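Local coordinates for protein sgbp-b (Bacteroides uniformis, PDB 7K44) that probably binds xyloglucan at the cell surface, as a surface glycan-binding protein of a gut commensal's xyloglucan utilization locus, at residues 234-239 with 372-377; 207-212 with 272-277; 64-69 with 73-78; 90-95 with 106-111. One frame throughout, in Å; residues are numbered along the deposited sequence. Where two conformers were deposited one is given.

Interaction 1 of 4, residues 234-239 with 372-377; sequences TAAPFF and NIEMYF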
loop_
_atom_site.group_PDB
_atom_site.type_symbol
_atom_site.label_atom_id
_atom_site.label_comp_id
_atom_site.label_asym_id
_atom_site.label_seq_id
_atom_site.Cartn_x
_atom_site.Cartn_y
_atom_site.Cartn_z
ATOM N N THR A 234 -12.701 -6.634 -19.712
ATOM C CA THR A 234 -12.133 -6.906 -21.028
ATOM C C THR A 234 -11.167 -5.843 -21.530
ATOM O O THR A 234 -10.382 -6.129 -22.439
ATOM C CB THR A 234 -13.252 -7.084 -22.060
ATOM O OG1 THR A 234 -13.961 -5.851 -22.206
ATOM C CG2 THR A 234 -14.218 -8.172 -21.610
ATOM N N ALA A 235 -11.197 -4.633 -20.976
ATOM C CA ALA A 235 -10.309 -3.574 -21.429
ATOM C C ALA A 235 -10.013 -2.662 -20.252
ATOM O O ALA A 235 -10.747 -2.654 -19.264
ATOM C CB ALA A 235 -10.939 -2.757 -22.562
ATOM N N ALA A 236 -8.944 -1.882 -20.382
ATOM C CA ALA A 236 -8.546 -0.980 -19.307
ATOM C C ALA A 236 -9.719 -0.070 -18.956
ATOM O O ALA A 236 -10.464 0.357 -19.846
ATOM C CB ALA A 236 -7.347 -0.137 -19.731
ATOM N N PRO A 237 -9.920 0.248 -17.672
ATOM C CA PRO A 237 -9.053 -0.101 -16.548
ATOM C C PRO A 237 -9.345 -1.464 -15.897
ATOM O O PRO A 237 -8.892 -1.706 -14.765
ATOM C CB PRO A 237 -9.328 1.042 -15.568
ATOM C CG PRO A 237 -10.780 1.318 -15.771
ATOM C CD PRO A 237 -11.046 1.099 -17.256
ATOM N N PHE A 238 -10.090 -2.317 -16.610
ATOM C CA PHE A 238 -10.374 -3.715 -16.254
ATOM C C PHE A 238 -11.368 -3.863 -15.110
ATOM O O PHE A 238 -12.366 -4.577 -15.235
ATOM C CB PHE A 238 -9.096 -4.529 -16.026
ATOM C CG PHE A 238 -8.142 -4.470 -17.179
ATOM C CD1 PHE A 238 -8.390 -5.185 -18.343
ATOM C CD2 PHE A 238 -7.018 -3.661 -17.123
ATOM C CE1 PHE A 238 -7.516 -5.112 -19.415
ATOM C CE2 PHE A 238 -6.140 -3.589 -18.193
ATOM C CZ PHE A 238 -6.392 -4.318 -19.339
ATOM N N PHE A 239 -11.121 -3.176 -14.002
ATOM C CA PHE A 239 -12.088 -3.055 -12.931
ATOM C C PHE A 239 -12.392 -1.581 -12.736
ATOM O O PHE A 239 -11.545 -0.721 -12.986
ATOM C CB PHE A 239 -11.542 -3.640 -11.624
ATOM C CG PHE A 239 -11.121 -5.072 -11.746
ATOM C CD1 PHE A 239 -12.050 -6.086 -11.630
ATOM C CD2 PHE A 239 -9.813 -5.386 -12.019
ATOM C CE1 PHE A 239 -11.667 -7.407 -11.766
ATOM C CE2 PHE A 239 -9.416 -6.704 -12.149
ATOM C CZ PHE A 239 -10.351 -7.706 -12.023
ATOM N N ASN A 372 0.686 9.243 -26.860
ATOM C CA ASN A 372 -0.608 8.604 -26.671
ATOM C C ASN A 372 -0.924 8.591 -25.179
ATOM O O ASN A 372 -0.127 8.099 -24.374
ATOM C CB ASN A 372 -0.588 7.185 -27.235
ATOM C CG ASN A 372 -1.870 6.430 -26.951
ATOM O OD1 ASN A 372 -2.967 6.976 -27.081
ATOM N ND2 ASN A 372 -1.740 5.170 -26.548
ATOM N N ILE A 373 -2.075 9.147 -24.810
ATOM C CA ILE A 373 -2.500 9.272 -23.420
ATOM C C ILE A 373 -3.722 8.392 -23.205
ATOM O O ILE A 373 -4.633 8.369 -24.039
ATOM C CB ILE A 373 -2.848 10.744 -23.112
ATOM C CG1 ILE A 373 -1.640 11.649 -23.358
ATOM C CG2 ILE A 373 -3.393 10.888 -21.682
ATOM C CD1 ILE A 373 -0.417 11.322 -22.501
ATOM N N GLU A 374 -3.755 7.682 -22.075
ATOM C CA GLU A 374 -4.950 6.923 -21.710
ATOM C C GLU A 374 -4.951 6.752 -20.196
ATOM O O GLU A 374 -4.143 5.987 -19.658
ATOM C CB GLU A 374 -4.983 5.568 -22.419
ATOM C CG GLU A 374 -6.218 4.738 -22.072
ATOM C CD GLU A 374 -6.142 3.305 -22.584
ATOM O OE1 GLU A 374 -5.209 2.986 -23.350
ATOM O OE2 GLU A 374 -7.006 2.489 -22.199
ATOM N N MET A 375 -5.856 7.453 -19.519
ATOM C CA MET A 375 -5.880 7.494 -18.062
ATOM C C MET A 375 -7.326 7.564 -17.601
ATOM O O MET A 375 -8.193 8.071 -18.318
ATOM C CB MET A 375 -5.121 8.715 -17.537
ATOM C CG MET A 375 -3.712 8.864 -18.084
ATOM S SD MET A 375 -3.065 10.502 -17.742
ATOM C CE MET A 375 -3.364 10.525 -15.989
ATOM N N TYR A 376 -7.573 7.081 -16.386
ATOM C CA TYR A 376 -8.909 6.994 -15.810
ATOM C C TYR A 376 -8.877 7.505 -14.378
ATOM O O TYR A 376 -7.896 7.302 -13.651
ATOM C CB TYR A 376 -9.418 5.537 -15.817
ATOM C CG TYR A 376 -9.344 4.889 -17.180
ATOM C CD1 TYR A 376 -8.164 4.326 -17.643
ATOM C CD2 TYR A 376 -10.446 4.888 -18.010
ATOM C CE1 TYR A 376 -8.090 3.760 -18.914
ATOM C CE2 TYR A 376 -10.389 4.313 -19.270
ATOM C CZ TYR A 376 -9.207 3.764 -19.715
ATOM O OH TYR A 376 -9.170 3.209 -20.982
ATOM N N PHE A 377 -9.980 8.131 -13.966
ATOM C CA PHE A 377 -10.079 8.811 -12.679
ATOM C C PHE A 377 -11.410 8.474 -12.017
ATOM O O PHE A 377 -12.449 8.405 -12.687
ATOM C CB PHE A 377 -10.052 10.335 -12.888
ATOM C CG PHE A 377 -8.777 10.854 -13.470
ATOM C CD1 PHE A 377 -8.592 10.913 -14.842
ATOM C CD2 PHE A 377 -7.759 11.296 -12.635
ATOM C CE1 PHE A 377 -7.405 11.402 -15.365
ATOM C CE2 PHE A 377 -6.574 11.776 -13.159
ATOM C CZ PHE A 377 -6.399 11.820 -14.523
#

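Interaction 2 of 4, residues 207-212 with 272-277; sequences LENIVL and AFLPTD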
loop_
_atom_site.group_PDB
_atom_site.type_symbol
_atom_site.label_atom_id
_atom_site.label_comp_id
_atom_site.label_asym_id
_atom_site.label_seq_id
_atom_site.Cartn_x
_atom_site.Cartn_y
_atom_site.Cartn_z
ATOM N N LEU A 207 -15.918 6.136 2.330
ATOM C CA LEU A 207 -16.975 6.462 1.371
ATOM C C LEU A 207 -17.732 7.728 1.748
ATOM O O LEU A 207 -18.203 8.455 0.866
ATOM C CB LEU A 207 -17.969 5.308 1.271
ATOM C CG LEU A 207 -17.493 4.065 0.534
ATOM C CD1 LEU A 207 -18.598 3.021 0.516
ATOM C CD2 LEU A 207 -17.075 4.448 -0.881
ATOM N N GLU A 208 -17.880 7.990 3.048
ATOM C CA GLU A 208 -18.593 9.175 3.497
ATOM C C GLU A 208 -17.887 10.454 3.076
ATOM O O GLU A 208 -18.515 11.521 3.057
ATOM C CB GLU A 208 -18.733 9.119 5.019
ATOM C CG GLU A 208 -19.676 8.023 5.519
ATOM C CD GLU A 208 -18.978 6.694 5.786
ATOM O OE1 GLU A 208 -17.807 6.529 5.377
ATOM O OE2 GLU A 208 -19.601 5.808 6.418
ATOM N N ASN A 209 -16.601 10.371 2.736
ATOM C CA ASN A 209 -15.795 11.526 2.376
ATOM C C ASN A 209 -15.694 11.741 0.873
ATOM O O ASN A 209 -14.987 12.654 0.437
ATOM C CB ASN A 209 -14.395 11.397 2.977
ATOM C CG ASN A 209 -14.415 11.405 4.488
ATOM O OD1 ASN A 209 -15.013 10.519 5.114
ATOM N ND2 ASN A 209 -13.767 12.398 5.086
ATOM N N ILE A 210 -16.413 10.943 0.078
ATOM C CA ILE A 210 -16.405 11.080 -1.374
ATOM C C ILE A 210 -17.141 12.351 -1.777
ATOM O O ILE A 210 -18.262 12.612 -1.314
ATOM C CB ILE A 210 -17.058 9.842 -2.011
ATOM C CG1 ILE A 210 -16.128 8.635 -1.917
ATOM C CG2 ILE A 210 -17.433 10.108 -3.472
ATOM C CD1 ILE A 210 -14.958 8.685 -2.906
ATOM N N VAL A 211 -16.504 13.154 -2.638
ATOM C CA VAL A 211 -17.111 14.363 -3.194
ATOM C C VAL A 211 -17.458 14.223 -4.671
ATOM O O VAL A 211 -18.220 15.057 -5.199
ATOM C CB VAL A 211 -16.243 15.616 -2.952
ATOM C CG1 VAL A 211 -15.970 15.779 -1.466
ATOM C CG2 VAL A 211 -14.932 15.536 -3.741
ATOM N N LEU A 212 -16.930 13.210 -5.351
ATOM C CA LEU A 212 -17.222 12.996 -6.768
ATOM C C LEU A 212 -16.894 11.554 -7.103
ATOM O O LEU A 212 -15.743 11.128 -6.960
ATOM C CB LEU A 212 -16.387 13.929 -7.641
ATOM C CG LEU A 212 -16.466 13.663 -9.149
ATOM C CD1 LEU A 212 -17.887 13.900 -9.696
ATOM C CD2 LEU A 212 -15.491 14.526 -9.918
ATOM N N ALA A 272 -19.826 14.059 11.028
ATOM C CA ALA A 272 -19.327 12.955 11.840
ATOM C C ALA A 272 -18.092 12.315 11.228
ATOM O O ALA A 272 -17.358 11.607 11.927
ATOM C CB ALA A 272 -20.417 11.906 12.054
ATOM N N PHE A 273 -17.848 12.552 9.941
ATOM C CA PHE A 273 -16.701 11.993 9.252
ATOM C C PHE A 273 -15.681 13.038 8.835
ATOM O O PHE A 273 -14.585 12.669 8.401
ATOM C CB PHE A 273 -17.172 11.178 8.040
ATOM C CG PHE A 273 -18.021 10.004 8.425
ATOM C CD1 PHE A 273 -17.436 8.777 8.685
ATOM C CD2 PHE A 273 -19.395 10.138 8.576
ATOM C CE1 PHE A 273 -18.207 7.694 9.061
ATOM C CE2 PHE A 273 -20.169 9.058 8.961
ATOM C CZ PHE A 273 -19.571 7.832 9.199
ATOM N N LEU A 274 -16.002 14.322 8.968
ATOM C CA LEU A 274 -15.039 15.387 8.734
ATOM C C LEU A 274 -15.515 16.623 9.484
ATOM O O LEU A 274 -16.402 17.334 9.002
ATOM C CB LEU A 274 -14.916 15.666 7.235
ATOM C CG LEU A 274 -13.897 16.712 6.784
ATOM C CD1 LEU A 274 -12.626 16.641 7.607
ATOM C CD2 LEU A 274 -13.585 16.535 5.307
ATOM N N PRO A 275 -14.967 16.904 10.665
ATOM C CA PRO A 275 -15.467 18.037 11.451
ATOM C C PRO A 275 -15.298 19.363 10.724
ATOM O O PRO A 275 -14.317 19.596 10.010
ATOM C CB PRO A 275 -14.614 17.991 12.722
ATOM C CG PRO A 275 -14.196 16.555 12.822
ATOM C CD PRO A 275 -13.978 16.106 11.409
ATOM N N THR A 276 -16.269 20.249 10.943
ATOM C CA THR A 276 -16.288 21.532 10.254
ATOM C C THR A 276 -15.018 22.339 10.508
ATOM O O THR A 276 -14.500 22.996 9.598
ATOM C CB THR A 276 -17.528 22.311 10.689
ATOM O OG1 THR A 276 -18.685 21.492 10.482
ATOM C CG2 THR A 276 -17.673 23.579 9.876
ATOM N N ASP A 277 -14.485 22.297 11.725
ATOM C CA ASP A 277 -13.346 23.147 12.045
ATOM C C ASP A 277 -11.997 22.531 11.678
ATOM O O ASP A 277 -10.961 23.076 12.073
ATOM C CB ASP A 277 -13.376 23.586 13.517
ATOM C CG ASP A 277 -13.268 22.422 14.487
ATOM O OD1 ASP A 277 -13.148 21.259 14.038
ATOM O OD2 ASP A 277 -13.305 22.673 15.711
#

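Interaction 3 of 4, residues 64-69 with 73-78; sequences FTTAVD and NAPVSV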
loop_
_atom_site.group_PDB
_atom_site.type_symbol
_atom_site.label_atom_id
_atom_site.label_comp_id
_atom_site.label_asym_id
_atom_site.label_seq_id
_atom_site.Cartn_x
_atom_site.Cartn_y
_atom_site.Cartn_z
ATOM N N PHE A 64 21.703 -21.798 20.528
ATOM C CA PHE A 64 21.063 -20.555 20.924
ATOM C C PHE A 64 21.939 -19.856 21.954
ATOM O O PHE A 64 22.563 -20.508 22.805
ATOM C CB PHE A 64 19.697 -20.837 21.549
ATOM C CG PHE A 64 18.705 -21.474 20.605
ATOM C CD1 PHE A 64 18.668 -22.850 20.435
ATOM C CD2 PHE A 64 17.792 -20.693 19.905
ATOM C CE1 PHE A 64 17.736 -23.443 19.574
ATOM C CE2 PHE A 64 16.863 -21.278 19.043
ATOM C CZ PHE A 64 16.843 -22.657 18.881
ATOM N N THR A 65 21.985 -18.531 21.869
ATOM C CA THR A 65 22.798 -17.714 22.762
ATOM C C THR A 65 21.978 -16.525 23.245
ATOM O O THR A 65 21.107 -16.018 22.536
ATOM C CB THR A 65 24.091 -17.236 22.086
ATOM O OG1 THR A 65 24.910 -16.551 23.050
ATOM C CG2 THR A 65 23.822 -16.297 20.929
ATOM N N THR A 66 22.269 -16.070 24.466
ATOM C CA THR A 66 21.663 -14.826 24.926
ATOM C C THR A 66 22.270 -13.606 24.245
ATOM O O THR A 66 21.643 -12.540 24.241
ATOM C CB THR A 66 21.807 -14.697 26.442
ATOM O OG1 THR A 66 23.155 -14.998 26.813
ATOM C CG2 THR A 66 20.856 -15.649 27.151
ATOM N N ALA A 67 23.462 -13.737 23.670
ATOM C CA ALA A 67 24.097 -12.627 22.977
ATOM C C ALA A 67 23.272 -12.189 21.772
ATOM O O ALA A 67 22.638 -12.999 21.087
ATOM C CB ALA A 67 25.493 -13.022 22.503
ATOM N N VAL A 68 23.302 -10.880 21.514
ATOM C CA VAL A 68 22.670 -10.272 20.353
ATOM C C VAL A 68 23.688 -9.377 19.662
ATOM O O VAL A 68 24.727 -9.023 20.227
ATOM C CB VAL A 68 21.419 -9.457 20.735
ATOM C CG1 VAL A 68 20.351 -10.362 21.325
ATOM C CG2 VAL A 68 21.792 -8.359 21.718
ATOM N N ASP A 69 23.384 -9.031 18.411
ATOM C CA ASP A 69 24.125 -8.030 17.644
ATOM C C ASP A 69 25.563 -8.436 17.331
ATOM O O ASP A 69 26.002 -8.322 16.181
ATOM C CB ASP A 69 24.072 -6.660 18.331
ATOM N N ASN A 73 32.651 -14.411 21.193
ATOM C CA ASN A 73 32.628 -14.956 22.553
ATOM C C ASN A 73 31.206 -14.994 23.110
ATOM O O ASN A 73 30.964 -14.684 24.276
ATOM C CB ASN A 73 33.590 -14.221 23.493
ATOM N N ALA A 74 30.250 -15.357 22.257
ATOM C CA ALA A 74 28.885 -15.564 22.711
ATOM C C ALA A 74 28.791 -16.886 23.471
ATOM O O ALA A 74 29.355 -17.892 23.035
ATOM C CB ALA A 74 27.947 -15.626 21.515
ATOM N N PRO A 75 28.083 -16.917 24.595
ATOM C CA PRO A 75 27.931 -18.177 25.325
ATOM C C PRO A 75 27.052 -19.158 24.566
ATOM O O PRO A 75 26.117 -18.780 23.856
ATOM C CB PRO A 75 27.250 -17.749 26.628
ATOM C CG PRO A 75 26.522 -16.482 26.260
ATOM C CD PRO A 75 27.425 -15.795 25.287
ATOM N N VAL A 76 27.370 -20.440 24.729
ATOM C CA VAL A 76 26.529 -21.530 24.240
ATOM C C VAL A 76 25.428 -21.764 25.266
ATOM O O VAL A 76 25.531 -22.657 26.115
ATOM C CB VAL A 76 27.368 -22.800 23.997
ATOM C CG1 VAL A 76 26.503 -23.920 23.425
ATOM C CG2 VAL A 76 28.489 -22.503 23.047
ATOM N N SER A 77 24.371 -20.954 25.204
ATOM C CA SER A 77 23.323 -21.002 26.219
ATOM C C SER A 77 22.517 -22.296 26.142
ATOM O O SER A 77 22.258 -22.942 27.166
ATOM C CB SER A 77 22.412 -19.777 26.104
ATOM O OG SER A 77 23.164 -18.567 26.095
ATOM N N VAL A 78 22.080 -22.675 24.943
ATOM C CA VAL A 78 21.380 -23.939 24.714
ATOM C C VAL A 78 21.906 -24.500 23.400
ATOM O O VAL A 78 21.631 -23.941 22.332
ATOM C CB VAL A 78 19.852 -23.774 24.641
ATOM C CG1 VAL A 78 19.172 -25.115 24.866
ATOM C CG2 VAL A 78 19.355 -22.751 25.640
#

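Interaction 4 of 4, residues 90-95 with 106-111; sequences DEISFN and LVVECY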
loop_
_atom_site.group_PDB
_atom_site.type_symbol
_atom_site.label_atom_id
_atom_site.label_comp_id
_atom_site.label_asym_id
_atom_site.label_seq_id
_atom_site.Cartn_x
_atom_site.Cartn_y
_atom_site.Cartn_z
ATOM N N ASP A 90 21.949 -25.662 2.516
ATOM C CA ASP A 90 21.305 -24.374 2.712
ATOM C C ASP A 90 20.098 -24.430 3.646
ATOM O O ASP A 90 19.419 -23.409 3.819
ATOM C CB ASP A 90 20.986 -23.679 1.373
ATOM C CG ASP A 90 19.905 -24.390 0.567
ATOM O OD1 ASP A 90 19.452 -25.482 0.972
ATOM O OD2 ASP A 90 19.509 -23.842 -0.487
ATOM N N GLU A 91 19.826 -25.582 4.257
ATOM C CA GLU A 91 18.734 -25.712 5.213
ATOM C C GLU A 91 19.144 -26.693 6.305
ATOM O O GLU A 91 19.644 -27.782 6.012
ATOM C CB GLU A 91 17.440 -26.158 4.511
ATOM C CG GLU A 91 16.900 -25.126 3.513
ATOM C CD GLU A 91 15.600 -25.530 2.835
ATOM O OE1 GLU A 91 15.149 -26.676 3.034
ATOM O OE2 GLU A 91 15.026 -24.690 2.099
ATOM N N ILE A 92 18.969 -26.293 7.565
ATOM C CA ILE A 92 19.304 -27.119 8.722
ATOM C C ILE A 92 18.036 -27.341 9.536
ATOM O O ILE A 92 17.366 -26.375 9.922
ATOM C CB ILE A 92 20.369 -26.445 9.610
ATOM C CG1 ILE A 92 21.647 -26.158 8.826
ATOM C CG2 ILE A 92 20.674 -27.325 10.810
ATOM C CD1 ILE A 92 22.591 -25.208 9.563
ATOM N N SER A 93 17.716 -28.603 9.818
ATOM C CA SER A 93 16.503 -28.946 10.548
ATOM C C SER A 93 16.847 -29.502 11.922
ATOM O O SER A 93 17.791 -30.283 12.063
ATOM C CB SER A 93 15.671 -29.965 9.766
ATOM O OG SER A 93 15.114 -29.355 8.611
ATOM N N PHE A 94 16.069 -29.111 12.930
ATOM C CA PHE A 94 16.224 -29.675 14.267
ATOM C C PHE A 94 14.981 -29.382 15.094
ATOM O O PHE A 94 14.196 -28.493 14.768
ATOM C CB PHE A 94 17.471 -29.126 14.978
ATOM C CG PHE A 94 17.423 -27.645 15.242
ATOM C CD1 PHE A 94 17.870 -26.743 14.291
ATOM C CD2 PHE A 94 16.920 -27.159 16.440
ATOM C CE1 PHE A 94 17.821 -25.374 14.530
ATOM C CE2 PHE A 94 16.867 -25.792 16.689
ATOM C CZ PHE A 94 17.326 -24.897 15.736
ATOM N N ASN A 95 14.843 -30.112 16.200
ATOM C CA ASN A 95 13.756 -29.898 17.149
ATOM C C ASN A 95 14.267 -29.066 18.322
ATOM O O ASN A 95 15.398 -29.258 18.777
ATOM C CB ASN A 95 13.215 -31.238 17.651
ATOM C CG ASN A 95 12.597 -32.058 16.534
ATOM O OD1 ASN A 95 12.110 -31.504 15.548
ATOM N ND2 ASN A 95 12.640 -33.374 16.670
ATOM N N LEU A 106 20.185 -17.265 17.323
ATOM C CA LEU A 106 20.461 -18.634 16.905
ATOM C C LEU A 106 21.693 -18.613 16.014
ATOM O O LEU A 106 21.761 -17.814 15.073
ATOM C CB LEU A 106 19.263 -19.199 16.145
ATOM C CG LEU A 106 19.370 -20.606 15.571
ATOM C CD1 LEU A 106 19.823 -21.634 16.618
ATOM C CD2 LEU A 106 18.029 -21.002 14.982
ATOM N N VAL A 107 22.670 -19.469 16.322
ATOM C CA VAL A 107 23.989 -19.412 15.704
ATOM C C VAL A 107 24.307 -20.726 15.002
ATOM O O VAL A 107 24.080 -21.810 15.553
ATOM C CB VAL A 107 25.079 -19.112 16.756
ATOM C CG1 VAL A 107 26.397 -18.846 16.065
ATOM C CG2 VAL A 107 24.664 -17.936 17.635
ATOM N N VAL A 108 24.868 -20.622 13.797
ATOM C CA VAL A 108 25.488 -21.745 13.102
ATOM C C VAL A 108 26.977 -21.439 13.011
ATOM O O VAL A 108 27.389 -20.516 12.296
ATOM C CB VAL A 108 24.895 -21.960 11.706
ATOM C CG1 VAL A 108 25.612 -23.110 11.000
ATOM C CG2 VAL A 108 23.402 -22.215 11.790
ATOM N N GLU A 109 27.784 -22.212 13.728
ATOM C CA GLU A 109 29.232 -22.043 13.761
ATOM C C GLU A 109 29.844 -23.082 12.825
ATOM O O GLU A 109 29.749 -24.287 13.080
ATOM C CB GLU A 109 29.722 -22.224 15.195
ATOM C CG GLU A 109 31.202 -21.978 15.413
ATOM C CD GLU A 109 31.637 -22.303 16.834
ATOM O OE1 GLU A 109 31.097 -21.691 17.780
ATOM O OE2 GLU A 109 32.514 -23.176 17.005
ATOM N N CYS A 110 30.460 -22.616 11.739
ATOM C CA CYS A 110 31.114 -23.468 10.755
ATOM C C CYS A 110 32.625 -23.252 10.815
ATOM O O CYS A 110 33.125 -22.385 11.536
ATOM C CB CYS A 110 30.602 -23.155 9.348
ATOM S SG CYS A 110 28.839 -23.454 9.082
ATOM N N TYR A 111 33.350 -24.048 10.024
ATOM C CA TYR A 111 34.806 -23.943 9.983
ATOM C C TYR A 111 35.246 -22.570 9.487
ATOM O O TYR A 111 36.094 -21.915 10.104
ATOM C CB TYR A 111 35.369 -25.041 9.081
ATOM C CG TYR A 111 36.875 -25.167 9.120
ATOM C CD1 TYR A 111 37.505 -25.859 10.147
ATOM C CD2 TYR A 111 37.667 -24.601 8.126
ATOM C CE1 TYR A 111 38.879 -25.981 10.190
ATOM C CE2 TYR A 111 39.046 -24.718 8.161
ATOM C CZ TYR A 111 39.645 -25.410 9.197
ATOM O OH TYR A 111 41.015 -25.533 9.242
#

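Interaction 1 of 4, residues 234-239 with 372-377
Tyr376 sets its ring anti to its own carbonyl carbon (chi1 -53°), while Glu374, two residues earlier on the same strand, places CG anti to the backbone N (chi1 -180°) and runs on extended; together the two side chains meet the loop at Ala236 and Pro237. The setting is the beta-sandwich of the xyloglucan-binding domain, and the contact illustrates how a cis-proline turn can be seated on an aromatic ring by a CH-pi interaction. The peptide bond before Pro237 is cis, and the pyrrolidine ring crosses Tyr376 at about a right angle. Its CD lies 3.9 Å from the centroid of the Tyr376 ring, only 12° off the ring normal, with CB and CG resting over the CG side of the same ring. Ala236 fills in beside the proline: its CB stands 4.1 Å from Tyr376 CE1 and 3.6 Å from Glu374 OE2. The loop folds back on itself, so that the ring of Phe238 carries the backbone N of Ala236 over its centre.

Strand 371-384 is held on both flanks, Tyr376 pairing through its backbone with Phe290 and Phe377 with Tyr245, and Phe290 also touches Ala236 and Pro237. A calcium ion lies about 10 Å from the side chain of Pro237. What fixes the rotation of the tyrosine hydroxyl is a bond within the strand: Tyr376 OH donates to Glu374 OE2 at 2.6 Å, OE2 lying at the ring's edge, in its plane, and accepting through its anti lone pair.

Interaction 2 of 4, residues 207-212 with 272-277
Glu208 lays its side chain across one face of the Phe273 ring, with CG 3.5 Å from the ring centroid and 7° off the normal, a CH-pi contact made from a short 3-10 turn, 207-209. The chain bends at chi2, which swings the carboxylate back over the ring instead of past it; its plane lies 16° from that of the ring, stacked above the CE1 and CZ side, where Glu208 OE2 comes to 3.4 Å from Phe273 CZ. Beside it, Asn209 turns its amide almost perpendicular to the phenyl plane. Its OD1 packs against Phe273 CB at 3.7 Å, and ND2 rests 4.1 Å from Leu274 CB.

In the next shell, Thr187 OG1 binds Glu208 OE1, and Thr187 also touches Phe273. Thr187 immediately precedes strand 188-194 of the neighbouring small sandwich, so the contact probably lies where that module meets the xyloglucan-binding domain. Asn209 is positioned by Val382 of strand 371-384, whose O receives ND2. Immediately downstream, Val211 and Leu212 both face Phe380 in a classic beta bulge, and Asn213, a calcium ligand, comes next in the chain. The loop 272-277 is thus tied to the 3-10 turn that leads into strand 210-212 by side chains, with a single polar link across: a weak hydrogen bond from Asn209 ND2 to Phe273 O, long at 3.4 Å but fairly straight at 159°.

Interaction 3 of 4, residues 64-69 with 73-78
Thr65 OG1 is gripped from two directions: it donates to Pro75 O at 2.7 Å, lying in the plane of that carbonyl and on one of its lone pairs, and it accepts from Ala67 N at 3.2 Å. The second bond, from a backbone N two residues on, defines an ST turn. With OG1 anti to the backbone N (chi1 -174°), the hydroxyl is carried over to the opposing segment while still meeting Ala67 N.

A second shared acceptor is Phe64 O. It takes Val78 N at 3.1 Å in a nearly straight bond, and Ser77 N in a weak, strongly bent one; Ser77 and Val78 both facing Phe64 is the signature of a classic beta bulge. Phe64 N returns a bond to Val78 O at 2.8 Å, completing an antiparallel hydrogen-bonded pair. Val78 O also sits at the edge of the Phe64 ring, in its plane. The side chain of Ser77 then continues the ladder beyond the bulge, OG receiving Thr66 N at 3.1 Å. At the far end the linkage becomes apolar, with Ala67 CB 3.7 Å from Ala74 CB.

The strand 59-65 is joined on its other side to Ser105 by the backbone of Thr65. Where regular pairing stops, then, hydroxyls replace amides and carbonyls as partners, so an irregular connection to strand 78-80 remains polar-bonded along most of its length.

Interaction 4 of 4, residues 90-95 with 106-111
Phe94 and Leu106 face each other from opposite sheets of a beta-sandwich, and the phenylalanine can be followed outward. From CB, its CG goes between the backbone N and the carbonyl carbon (chi1 64°), the crowded position, and the ring then projects into the interlayer. On the rim, Phe94 CE2 packs against CE1 of Phe64, a ring that belongs to the facing sheet. The outermost atom, Phe94 CZ, comes to 4.0 Å from Leu106 CD2, the methyl approaching the edge of the ring near its plane. Leu106 in turn divides its two methyls: CD2 goes to Phe94, whereas CD1 packs against CE2 of Phe64, so one leucine bridges two aromatic rings.

Two residues along each strand the same principle is repeated with aliphatic groups. Ile92 and Val108 reach toward each other tip to tip; Ile92 CD1 is 3.8 Å from Val108 CG2 and 3.9 Å from Val108 CG1, and so meets both branches of the valine almost equally. The backbones themselves stay well apart, the nearest pair of CA atoms, those of Ile92 and Val108, being 9.3 Å from each other. Dispersion and burial, with no polar link, hold the segments together here.

Strand 91-95 is paired with 48-54 on one side and 84-85 on the other, while 103-110 lies between 59-65 and 114-120. Ile51 of strand 48-54 touches Leu106 and Val108, Leu49 packs on Phe94, and Ile59 of strand 59-65 meets Ile92.

In the fold
Interactions 3 and 4 belong to one beta-sandwich and touch, their centres about 14 Å apart: the strands 59-65 and 103-110 are neighbours in a sheet, so Thr65 CG2 reaches Val107 CG2 at 3.8 Å. Interaction 4 is buried and wholly apolar between sheets, whereas interaction 3, near the edge of one sheet and partly exposed, relies on hydrogen bonds. Interactions 1 and 2 lie beyond the chain's centre, in the xyloglucan-binding domain, about 28 Å apart between centres. Both lean on strand 371-384 and use a CH-pi contact: in interaction 1 the loop's proline covers the strand's ring, in interaction 2 the loop carries the ring and a 3-10 turn supplies the CH group.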